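Local atomic coordinates of flavin adenine dinucleotide synthase (Saccharomyces cerevisiae, PDB entry 2WSI), a protein that catalyses the transfer of an adenylyl group from ATP to flavin mononucleotide, forming the coenzyme FAD and diphosphate. Residues S24-S29 and L245-E250; E125-S130 and S209-C214; E173-I178 and F188-P193. One frame throughout, in Å; residues are numbered along the deposited sequence.

How the interactions relate
Along the chain, interaction 1 encloses interaction 2, which in turn encloses interaction 3. Interactions 2 and 3 lie within the phosphoadenosine phosphosulfate reductase domain, about 24 Å apart by their centres and on opposite sides of the chain's centre: interaction 2 at edge strand 129-133 of the mixed six-stranded sheet, interaction 3 where the other edge strand, 178-180, pairs with 189-191. Interaction 1 is about 23 Å from interaction 2 and 28 Å from interaction 3, centre to centre. Helix 25-45 begins in interaction 1 and later packs against interaction 3; helix 199-209 packs on interaction 1 and leads into interaction 2. Interactions 1 and 2 join helices and loops away from the annotated sites, while interaction 3 borders bound FAD.

Interaction 1: residues S24-S29 and L245-E250; sequences SQIIAS and LHFEWE
I27 and E250 approach from opposite directions, each bent at its second torsion: I27 turns CD1 toward the 245-250 segment (chi2 -42°), and E250 bends between CB and CG (chi2 94°), bringing methyl and carboxylate together. I27 CD1 lies 3.6 Å from E250 CD. The separation of I27 CD1 from E250 OE2 is only 3.0 Å, shorter than a comfortable methyl-oxygen contact, so the exact spacing is doubtful.

I26, one residue earlier on helix 25-45, comes in at about a right angle to both F247 and E250. Its CG2 branch does most of the touching: I26 CG2 lies 4.2 Å from F247 CE1, at the ring edge and near its plane, and 4.0 Å from E250 OE2. On the other branch, I26 CD1 lies 4.2 Å from H246 O. The F247 ring is bounded in two ways by its own segment: H246 CB sits over one face, and E250 OE2 lies in plane at the edge, 3.8 Å from F247 CD1.

The start of helix 25-45 is fixed by an N-cap, in which S24 OG accepts from I27 N at 2.9 Å with an N-H...O angle of 171°. F247 holds the corresponding position before helix 248-252, so two helix beginnings meet here. Helix 199-209 completes the packing: its S204 touches both isoleucines, L207 packs on F247, and N201 is hydrogen-bonded to S29.

No hydrogen bond crosses between 24-29 and 245-250. The two segments meet through methyl groups, a ring edge and a carboxylate oxygen, E250 OE2, that is bonded to S204 OG of the third helix. Burial among methyls would tend to favour the protonated acid, while the start of helix 248-252 would probably oppose this, leaving the balance open.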
loop_
_atom_site.group_PDB
_atom_site.type_symbol
_atom_site.label_atom_id
_atom_site.label_comp_id
_atom_site.label_asym_id
_atom_site.label_seq_id
_atom_site.Cartn_x
_atom_site.Cartn_y
_atom_site.Cartn_z
ATOM N N SER A 24 -17.760 -3.959 -15.874
ATOM C CA SER A 24 -16.334 -3.659 -15.795
ATOM C C SER A 24 -15.507 -4.901 -15.507
ATOM O O SER A 24 -15.696 -5.559 -14.488
ATOM C CB SER A 24 -16.075 -2.613 -14.703
ATOM O OG SER A 24 -14.691 -2.341 -14.555
ATOM N N GLN A 25 -14.585 -5.216 -16.405
ATOM C CA GLN A 25 -13.638 -6.279 -16.131
ATOM C C GLN A 25 -12.732 -5.837 -14.973
ATOM O O GLN A 25 -12.345 -6.642 -14.135
ATOM C CB GLN A 25 -12.824 -6.611 -17.386
ATOM C CG GLN A 25 -13.697 -7.187 -18.518
ATOM C CD GLN A 25 -13.072 -7.029 -19.906
ATOM O OE1 GLN A 25 -12.178 -7.787 -20.291
ATOM N NE2 GLN A 25 -13.561 -6.047 -20.669
ATOM N N ILE A 26 -12.405 -4.550 -14.934
ATOM C CA ILE A 26 -11.469 -4.051 -13.934
ATOM C C ILE A 26 -12.100 -4.163 -12.556
ATOM O O ILE A 26 -11.478 -4.700 -11.633
ATOM C CB ILE A 26 -11.040 -2.609 -14.222
ATOM C CG1 ILE A 26 -10.066 -2.564 -15.397
ATOM C CG2 ILE A 26 -10.337 -1.978 -13.001
ATOM C CD1 ILE A 26 -9.936 -1.167 -15.929
ATOM N N ILE A 27 -13.338 -3.697 -12.420
ATOM C CA ILE A 27 -13.996 -3.736 -11.123
ATOM C C ILE A 27 -14.169 -5.163 -10.666
ATOM O O ILE A 27 -13.893 -5.473 -9.504
ATOM C CB ILE A 27 -15.372 -3.025 -11.095
ATOM C CG1 ILE A 27 -15.227 -1.532 -11.417
ATOM C CG2 ILE A 27 -16.017 -3.166 -9.706
ATOM C CD1 ILE A 27 -14.048 -0.892 -10.757
ATOM N N ALA A 28 -14.622 -6.042 -11.556
ATOM C CA ALA A 28 -14.870 -7.438 -11.158
ATOM C C ALA A 28 -13.561 -8.139 -10.780
ATOM O O ALA A 28 -13.512 -8.920 -9.843
ATOM C CB ALA A 28 -15.585 -8.209 -12.283
ATOM N N SER A 29 -12.512 -7.873 -11.547
ATOM C CA SER A 29 -11.197 -8.410 -11.241
ATOM C C SER A 29 -10.718 -7.949 -9.849
ATOM O O SER A 29 -10.121 -8.709 -9.097
ATOM C CB SER A 29 -10.207 -7.909 -12.274
ATOM O OG SER A 29 -8.907 -8.228 -11.885
ATOM N N LEU A 245 -7.847 7.504 -19.631
ATOM C CA LEU A 245 -8.123 7.255 -18.218
ATOM C C LEU A 245 -9.061 6.069 -18.110
ATOM O O LEU A 245 -10.121 6.038 -18.747
ATOM C CB LEU A 245 -8.743 8.474 -17.556
ATOM C CG LEU A 245 -9.086 8.353 -16.068
ATOM C CD1 LEU A 245 -7.830 8.069 -15.226
ATOM C CD2 LEU A 245 -9.753 9.625 -15.605
ATOM N N HIS A 246 -8.669 5.079 -17.316
ATOM C CA HIS A 246 -9.479 3.871 -17.181
ATOM C C HIS A 246 -10.257 3.816 -15.883
ATOM O O HIS A 246 -10.983 2.845 -15.652
ATOM C CB HIS A 246 -8.607 2.635 -17.250
ATOM C CG HIS A 246 -8.000 2.416 -18.591
ATOM N ND1 HIS A 246 -8.742 2.010 -19.677
ATOM C CD2 HIS A 246 -6.730 2.572 -19.033
ATOM C CE1 HIS A 246 -7.951 1.917 -20.732
ATOM N NE2 HIS A 246 -6.724 2.249 -20.367
ATOM N N PHE A 247 -10.101 4.833 -15.042
ATOM C CA PHE A 247 -10.657 4.787 -13.679
ATOM C C PHE A 247 -11.611 5.935 -13.414
ATOM O O PHE A 247 -11.890 6.292 -12.266
ATOM C CB PHE A 247 -9.521 4.789 -12.643
ATOM C CG PHE A 247 -8.490 3.729 -12.906
ATOM C CD1 PHE A 247 -8.788 2.400 -12.683
ATOM C CD2 PHE A 247 -7.239 4.065 -13.447
ATOM C CE1 PHE A 247 -7.853 1.406 -12.971
ATOM C CE2 PHE A 247 -6.282 3.075 -13.720
ATOM C CZ PHE A 247 -6.605 1.739 -13.485
ATOM N N GLU A 248 -12.154 6.499 -14.484
ATOM C CA GLU A 248 -13.067 7.623 -14.321
ATOM C C GLU A 248 -14.254 7.304 -13.372
ATOM O O GLU A 248 -14.623 8.144 -12.562
ATOM C CB GLU A 248 -13.555 8.081 -15.707
ATOM C CG GLU A 248 -14.662 9.119 -15.676
ATOM C CD GLU A 248 -14.168 10.504 -15.300
ATOM O OE1 GLU A 248 -13.019 10.628 -14.816
ATOM O OE2 GLU A 248 -14.941 11.475 -15.478
ATOM N N TRP A 249 -14.857 6.116 -13.477
ATOM C CA TRP A 249 -16.034 5.779 -12.646
ATOM C C TRP A 249 -15.645 5.755 -11.164
ATOM O O TRP A 249 -16.333 6.320 -10.305
ATOM C CB TRP A 249 -16.638 4.423 -13.046
ATOM C CG TRP A 249 -17.928 4.118 -12.321
ATOM C CD1 TRP A 249 -19.202 4.279 -12.802
ATOM C CD2 TRP A 249 -18.071 3.629 -10.971
ATOM N NE1 TRP A 249 -20.121 3.917 -11.841
ATOM C CE2 TRP A 249 -19.458 3.516 -10.711
ATOM C CE3 TRP A 249 -17.164 3.284 -9.959
ATOM C CZ2 TRP A 249 -19.959 3.060 -9.482
ATOM C CZ3 TRP A 249 -17.664 2.824 -8.740
ATOM C CH2 TRP A 249 -19.055 2.719 -8.514
ATOM N N GLU A 250 -14.518 5.115 -10.875
ATOM C CA GLU A 250 -14.043 4.995 -9.500
ATOM C C GLU A 250 -13.769 6.368 -8.925
ATOM O O GLU A 250 -14.061 6.626 -7.763
ATOM C CB GLU A 250 -12.760 4.183 -9.451
ATOM C CG GLU A 250 -12.931 2.721 -9.770
ATOM C CD GLU A 250 -12.679 2.388 -11.226
ATOM O OE1 GLU A 250 -12.997 3.234 -12.109
ATOM O OE2 GLU A 250 -12.170 1.272 -11.481
#

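Interaction 2: residues E125-S130 and S209-C214; sequences ERYCLS and SNEPIC
A bidentate salt bridge, reinforced by a tyrosine hydroxyl, ties R126 and Y127 to E211 within the alpha/beta fold of the phosphoadenosine phosphosulfate reductase domain. It joins the C-terminal end of helix 114-126, just before edge strand 129-133, to the loop that follows helix 199-209.

The evidence is a side-on grip: R126 NE donates to E211 OE1 at 2.8 Å and R126 NH2 to E211 OE2 at 2.9 Å, both nearly straight. Each oxygen is met on its syn side and lies practically in the guanidinium plane, and the two flat groups are turned only 23° apart. R126 reaches this far because its chain runs extended from CG to NE.

Y127 comes from the direction opposite to E211 and donates through OH to E211 OE1 at 2.5 Å, a short bond that uses the anti lone pair. Thus E211 OE1 is gripped by two donors, which should lower the carboxylate's pKa and keep it ionised. Y127 OH is also hydrogen-bonded to Q67 NE2, linking the cluster to helix 64-87, while M9 of helix 3-18 touches both R126 and E211.

The backbone carrying the carboxylate is set by an ST turn, with S209 OG accepting from E211 N at 3.0 Å. Beside the bridge, P212 CD rests 3.8 Å from R126 NE.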
loop_
_atom_site.group_PDB
_atom_site.type_symbol
_atom_site.label_atom_id
_atom_site.label_comp_id
_atom_site.label_asym_id
_atom_site.label_seq_id
_atom_site.Cartn_x
_atom_site.Cartn_y
_atom_site.Cartn_z
ATOM N N GLU A 125 -0.567 8.792 11.413
ATOM C CA GLU A 125 -1.511 9.403 12.336
ATOM C C GLU A 125 -2.966 9.122 11.920
ATOM O O GLU A 125 -3.818 8.864 12.778
ATOM C CB GLU A 125 -1.243 10.904 12.483
ATOM C CG GLU A 125 0.126 11.182 13.136
ATOM C CD GLU A 125 0.069 11.309 14.662
ATOM O OE1 GLU A 125 -0.932 10.850 15.262
ATOM O OE2 GLU A 125 1.026 11.881 15.254
ATOM N N ARG A 126 -3.256 9.155 10.622
ATOM C CA ARG A 126 -4.594 8.810 10.157
ATOM C C ARG A 126 -4.986 7.363 10.530
ATOM O O ARG A 126 -6.113 7.097 10.930
ATOM C CB ARG A 126 -4.676 8.961 8.636
ATOM C CG ARG A 126 -6.091 8.970 8.080
ATOM C CD ARG A 126 -6.091 9.175 6.537
ATOM N NE ARG A 126 -7.432 9.004 5.979
ATOM C CZ ARG A 126 -8.482 9.777 6.263
ATOM N NH1 ARG A 126 -8.356 10.794 7.110
ATOM N NH2 ARG A 126 -9.672 9.527 5.703
ATOM N N TYR A 127 -4.081 6.413 10.352
ATOM C CA TYR A 127 -4.474 4.997 10.526
ATOM C C TYR A 127 -4.052 4.474 11.903
ATOM O O TYR A 127 -4.167 3.293 12.172
ATOM C CB TYR A 127 -3.864 4.127 9.443
ATOM C CG TYR A 127 -4.229 4.558 8.057
ATOM C CD1 TYR A 127 -5.551 4.760 7.701
ATOM C CD2 TYR A 127 -3.245 4.783 7.100
ATOM C CE1 TYR A 127 -5.895 5.168 6.419
ATOM C CE2 TYR A 127 -3.579 5.177 5.807
ATOM C CZ TYR A 127 -4.903 5.365 5.480
ATOM O OH TYR A 127 -5.238 5.762 4.212
ATOM N N CYS A 128 -3.541 5.365 12.751
ATOM C CA CYS A 128 -3.197 5.007 14.126
ATOM C C CYS A 128 -2.170 3.874 14.148
ATOM O O CYS A 128 -2.357 2.824 14.802
ATOM C CB CYS A 128 -4.464 4.586 14.910
ATOM S SG CYS A 128 -4.278 4.737 16.700
ATOM N N LEU A 129 -1.082 4.112 13.431
ATOM C CA LEU A 129 0.042 3.196 13.382
ATOM C C LEU A 129 1.038 3.537 14.468
ATOM O O LEU A 129 1.331 4.694 14.699
ATOM C CB LEU A 129 0.762 3.337 12.044
ATOM C CG LEU A 129 -0.176 3.240 10.840
ATOM C CD1 LEU A 129 0.647 3.321 9.528
ATOM C CD2 LEU A 129 -0.990 1.947 10.928
ATOM N N SER A 130 1.580 2.519 15.095
ATOM C CA SER A 130 2.694 2.687 16.023
ATOM C C SER A 130 3.945 2.458 15.217
ATOM O O SER A 130 4.319 1.321 14.917
ATOM C CB SER A 130 2.647 1.662 17.148
ATOM O OG SER A 130 3.790 1.805 17.983
ATOM N N SER A 209 -11.183 4.470 -3.040
ATOM C CA SER A 209 -11.199 4.620 -1.571
ATOM C C SER A 209 -11.334 6.077 -1.156
ATOM O O SER A 209 -11.763 6.376 -0.026
ATOM C CB SER A 209 -9.935 4.058 -0.910
ATOM O OG SER A 209 -8.795 4.872 -1.162
ATOM N N ASN A 210 -10.890 6.955 -2.052
ATOM C CA ASN A 210 -10.776 8.395 -1.802
ATOM C C ASN A 210 -9.789 8.726 -0.702
ATOM O O ASN A 210 -9.719 9.873 -0.273
ATOM C CB ASN A 210 -12.130 9.040 -1.453
ATOM C CG ASN A 210 -12.154 10.538 -1.773
ATOM O OD1 ASN A 210 -11.507 10.993 -2.721
ATOM N ND2 ASN A 210 -12.874 11.309 -0.965
ATOM N N GLU A 211 -9.018 7.739 -0.257
ATOM C CA GLU A 211 -7.965 7.989 0.749
ATOM C C GLU A 211 -6.830 8.825 0.145
ATOM O O GLU A 211 -6.620 8.811 -1.065
ATOM C CB GLU A 211 -7.425 6.654 1.286
ATOM C CG GLU A 211 -8.415 5.957 2.223
ATOM C CD GLU A 211 -8.550 6.741 3.535
ATOM O OE1 GLU A 211 -7.579 6.760 4.323
ATOM O OE2 GLU A 211 -9.603 7.366 3.755
ATOM N N PRO A 212 -6.099 9.565 0.985
ATOM C CA PRO A 212 -5.024 10.385 0.430
ATOM C C PRO A 212 -3.906 9.480 -0.067
ATOM O O PRO A 212 -3.612 8.491 0.562
ATOM C CB PRO A 212 -4.547 11.208 1.636
ATOM C CG PRO A 212 -4.955 10.400 2.861
ATOM C CD PRO A 212 -6.131 9.573 2.467
ATOM N N ILE A 213 -3.291 9.816 -1.178
ATOM C CA ILE A 213 -2.229 8.981 -1.724
ATOM C C ILE A 213 -0.981 9.837 -1.951
ATOM O O ILE A 213 -1.069 11.052 -2.119
ATOM C CB ILE A 213 -2.642 8.312 -3.049
ATOM C CG1 ILE A 213 -2.738 9.339 -4.170
ATOM C CG2 ILE A 213 -3.968 7.590 -2.899
ATOM C CD1 ILE A 213 -2.930 8.689 -5.540
ATOM N N CYS A 214 0.174 9.195 -1.944
ATOM C CA CYS A 214 1.414 9.934 -1.990
ATOM C C CYS A 214 1.391 10.886 -3.183
ATOM O O CYS A 214 1.104 10.477 -4.302
ATOM C CB CYS A 214 2.609 8.983 -2.104
ATOM S SG CYS A 214 4.169 9.932 -2.014
#

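Interaction 3: residues E173-I178 and F188-P193; sequences EALKPI and FMRLQP. With FAD (flavin-adenine dinucleotide), chain C.
Two antiparallel strands at one edge of the sheet, 178-180 and 189-191, begin their pairing here, and the inner one carries R190, and F188 just before it, of the FAD pocket. I178 and L191 form a non-hydrogen-bonded pair with side chains on the same face. Next to it, Q192 N donates to P177 O at 2.9 Å, with an N-H...O angle of 166°. C-H...O contacts support the pairing, among them I178 CA to R190 O at 3.5 Å. I178 CG2 packs on M189 CG at 3.7 Å, and helix 25-45 lies against P177 and I178.

Toward the ligand, R190 bends at its third torsion (chi3 -85°), which lays the guanidinium against the flavin carbonyl: FAD O4 sits over one face of the group, and R190 NH1 is 3.3 Å from FAD C4. F188 presents its ring edge, with CZ 3.7 Å from FAD C6.

R190 NH2 is hydrogen-bonded to R180 O, which helps fix the guanidinium's rotation; D182, itself hydrogen-bonded to FAD, is a long, weak ion-pair partner. R190, on the paired strand and held by R180 O, thus lies flat against the flavin carbonyl, where its charge would probably draw electron density toward C4 and O4.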
loop_
_atom_site.group_PDB
_atom_site.type_symbol
_atom_site.label_atom_id
_atom_site.label_comp_id
_atom_site.label_asym_id
_atom_site.label_seq_id
_atom_site.Cartn_x
_atom_site.Cartn_y
_atom_site.Cartn_z
ATOM N N GLU A 173 9.673 -15.228 -9.635
ATOM C CA GLU A 173 10.106 -14.756 -8.321
ATOM C C GLU A 173 9.931 -15.831 -7.254
ATOM O O GLU A 173 10.707 -15.892 -6.300
ATOM C CB GLU A 173 9.319 -13.504 -7.946
ATOM C CG GLU A 173 9.240 -12.514 -9.091
ATOM C CD GLU A 173 8.121 -11.501 -8.936
ATOM O OE1 GLU A 173 7.402 -11.249 -9.937
ATOM O OE2 GLU A 173 7.974 -10.951 -7.823
ATOM N N ALA A 174 8.924 -16.682 -7.430
ATOM C CA ALA A 174 8.653 -17.753 -6.483
ATOM C C ALA A 174 8.275 -17.166 -5.115
ATOM O O ALA A 174 8.916 -17.428 -4.096
ATOM C CB ALA A 174 9.855 -18.670 -6.360
ATOM N N LEU A 175 7.224 -16.370 -5.111
ATOM C CA LEU A 175 6.725 -15.779 -3.881
ATOM C C LEU A 175 5.461 -16.541 -3.518
ATOM O O LEU A 175 4.724 -16.981 -4.399
ATOM C CB LEU A 175 6.444 -14.269 -4.073
ATOM C CG LEU A 175 7.664 -13.354 -4.292
ATOM C CD1 LEU A 175 7.249 -11.902 -4.601
ATOM C CD2 LEU A 175 8.599 -13.368 -3.113
ATOM N N LYS A 176 5.213 -16.686 -2.220
ATOM C CA LYS A 176 4.001 -17.305 -1.708
ATOM C C LYS A 176 3.355 -16.356 -0.685
ATOM O O LYS A 176 4.056 -15.553 -0.069
ATOM C CB LYS A 176 4.345 -18.621 -1.005
ATOM C CG LYS A 176 4.940 -19.692 -1.925
ATOM C CD LYS A 176 5.909 -20.617 -1.176
ATOM C CE LYS A 176 5.323 -21.163 0.140
ATOM N NZ LYS A 176 4.540 -22.405 -0.075
ATOM N N PRO A 177 2.036 -16.480 -0.477
ATOM C CA PRO A 177 1.316 -15.645 0.510
ATOM C C PRO A 177 1.837 -15.829 1.939
ATOM O O PRO A 177 1.859 -14.880 2.719
ATOM C CB PRO A 177 -0.132 -16.150 0.446
ATOM C CG PRO A 177 -0.246 -16.842 -0.943
ATOM C CD PRO A 177 1.140 -17.333 -1.283
ATOM N N ILE A 178 2.213 -17.045 2.309
ATOM C CA ILE A 178 2.837 -17.234 3.622
ATOM C C ILE A 178 4.155 -17.966 3.378
ATOM O O ILE A 178 4.149 -19.082 2.889
ATOM C CB ILE A 178 1.918 -18.007 4.580
ATOM C CG1 ILE A 178 0.600 -17.230 4.805
ATOM C CG2 ILE A 178 2.626 -18.241 5.905
ATOM C CD1 ILE A 178 -0.371 -17.933 5.768
ATOM N N PHE A 188 11.914 -14.702 10.001
ATOM C CA PHE A 188 10.534 -14.390 10.378
ATOM C C PHE A 188 9.661 -14.826 9.210
ATOM O O PHE A 188 10.180 -15.202 8.159
ATOM C CB PHE A 188 10.315 -12.897 10.682
ATOM C CG PHE A 188 10.733 -11.957 9.569
ATOM C CD1 PHE A 188 9.887 -11.680 8.515
ATOM C CD2 PHE A 188 11.971 -11.314 9.613
ATOM C CE1 PHE A 188 10.267 -10.809 7.491
ATOM C CE2 PHE A 188 12.364 -10.435 8.603
ATOM C CZ PHE A 188 11.505 -10.166 7.546
ATOM N N MET A 189 8.351 -14.825 9.402
ATOM C CA MET A 189 7.465 -15.264 8.334
ATOM C C MET A 189 7.082 -14.065 7.497
ATOM O O MET A 189 6.629 -13.050 8.030
ATOM C CB MET A 189 6.189 -15.919 8.897
ATOM C CG MET A 189 5.388 -16.665 7.819
ATOM S SD MET A 189 6.217 -18.218 7.278
ATOM C CE MET A 189 5.564 -19.306 8.558
ATOM N N ARG A 190 7.250 -14.192 6.181
ATOM C CA ARG A 190 6.758 -13.173 5.259
ATOM C C ARG A 190 5.269 -13.415 4.990
ATOM O O ARG A 190 4.854 -14.535 4.651
ATOM C CB ARG A 190 7.543 -13.214 3.941
ATOM C CG ARG A 190 9.015 -12.946 4.109
ATOM C CD ARG A 190 9.727 -12.916 2.734
ATOM N NE ARG A 190 10.093 -14.261 2.304
ATOM C CZ ARG A 190 10.685 -14.546 1.148
ATOM N NH1 ARG A 190 10.986 -13.570 0.301
ATOM N NH2 ARG A 190 10.997 -15.806 0.849
ATOM N N LEU A 191 4.487 -12.354 5.162
ATOM C CA LEU A 191 3.058 -12.370 4.904
ATOM C C LEU A 191 2.839 -11.449 3.698
ATOM O O LEU A 191 3.026 -10.234 3.801
ATOM C CB LEU A 191 2.279 -11.828 6.120
ATOM C CG LEU A 191 2.546 -12.545 7.447
ATOM C CD1 LEU A 191 1.678 -11.924 8.572
ATOM C CD2 LEU A 191 2.282 -14.079 7.313
ATOM N N GLN A 192 2.422 -12.034 2.582
ATOM C CA GLN A 192 2.448 -11.368 1.275
ATOM C C GLN A 192 1.088 -11.587 0.594
ATOM O O GLN A 192 0.991 -12.259 -0.440
ATOM C CB GLN A 192 3.600 -11.979 0.435
ATOM C CG GLN A 192 4.963 -11.687 1.059
ATOM C CD GLN A 192 6.138 -12.399 0.400
ATOM O OE1 GLN A 192 6.073 -13.589 0.043
ATOM N NE2 GLN A 192 7.237 -11.701 0.310
ATOM N N PRO A 193 0.020 -11.036 1.188
ATOM C CA PRO A 193 -1.328 -11.327 0.692
ATOM C C PRO A 193 -1.761 -10.469 -0.500
ATOM O O PRO A 193 -2.877 -10.668 -0.967
ATOM C CB PRO A 193 -2.233 -11.020 1.897
ATOM C CG PRO A 193 -1.344 -10.270 2.917
ATOM C CD PRO A 193 0.016 -10.107 2.330
HETATM P PA FAD C . 9.645 -2.896 -2.769
HETATM O O1A FAD C . 9.833 -1.541 -3.395
HETATM O O2A FAD C . 10.891 -3.340 -2.053
HETATM O O5B FAD C . 8.334 -2.991 -1.819
HETATM C C5B FAD C . 7.838 -4.273 -1.480
HETATM C C4B FAD C . 7.226 -4.203 -0.077
HETATM O O4B FAD C . 8.250 -4.204 0.883
HETATM C C3B FAD C . 6.453 -2.916 0.139
HETATM O O3B FAD C . 5.110 -3.045 -0.255
HETATM C C2B FAD C . 6.585 -2.721 1.638
HETATM O O2B FAD C . 5.612 -3.481 2.324
HETATM C C1B FAD C . 7.951 -3.290 1.922
HETATM N N9A FAD C . 8.928 -2.191 1.883
HETATM C C8A FAD C . 9.707 -1.778 0.832
HETATM N N7A FAD C . 10.481 -0.737 1.244
HETATM C C5A FAD C . 10.173 -0.482 2.542
HETATM C C6A FAD C . 10.628 0.453 3.449
HETATM N N6A FAD C . 11.574 1.359 3.137
HETATM N N1A FAD C . 10.123 0.424 4.716
HETATM C C2A FAD C . 9.172 -0.495 5.107
HETATM N N3A FAD C . 8.692 -1.401 4.189
HETATM C C4A FAD C . 9.218 -1.400 2.944
HETATM N N1 FAD C . 14.071 -10.934 -0.516
HETATM C C2 FAD C . 14.601 -12.197 -0.565
HETATM O O2 FAD C . 15.205 -12.577 -1.568
HETATM N N3 FAD C . 14.463 -13.044 0.507
HETATM C C4 FAD C . 13.799 -12.635 1.644
HETATM O O4 FAD C . 13.703 -13.452 2.566
HETATM C C4X FAD C . 13.258 -11.347 1.701
HETATM N N5 FAD C . 12.575 -10.891 2.825
HETATM C C5X FAD C . 12.040 -9.618 2.858
HETATM C C6 FAD C . 11.354 -9.151 3.980
HETATM C C7 FAD C . 10.850 -7.847 3.997
HETATM C C7M FAD C . 10.119 -7.310 5.194
HETATM C C8 FAD C . 11.019 -7.031 2.886
HETATM C C8M FAD C . 10.461 -5.638 2.878
HETATM C C9 FAD C . 11.689 -7.502 1.772
HETATM C C9A FAD C . 12.210 -8.781 1.755
HETATM N N10 FAD C . 12.890 -9.218 0.636
HETATM C C10 FAD C . 13.390 -10.504 0.602
HETATM C "C1'" FAD C . 13.030 -8.310 -0.556
HETATM C "C2'" FAD C . 11.821 -8.474 -1.503
HETATM O "O2'" FAD C . 11.554 -9.813 -1.847
HETATM C "C3'" FAD C . 11.958 -7.661 -2.787
HETATM O "O3'" FAD C . 12.937 -8.252 -3.607
HETATM C "C4'" FAD C . 12.336 -6.224 -2.482
HETATM O "O4'" FAD C . 11.502 -5.709 -1.465
HETATM C "C5'" FAD C . 12.171 -5.351 -3.726
HETATM O "O5'" FAD C . 10.959 -5.692 -4.374
HETATM P P FAD C . 10.010 -4.553 -5.004
HETATM O O1P FAD C . 10.866 -3.458 -5.597
HETATM O O2P FAD C . 9.012 -5.174 -5.954
HETATM O O3P FAD C . 9.110 -3.945 -3.836
#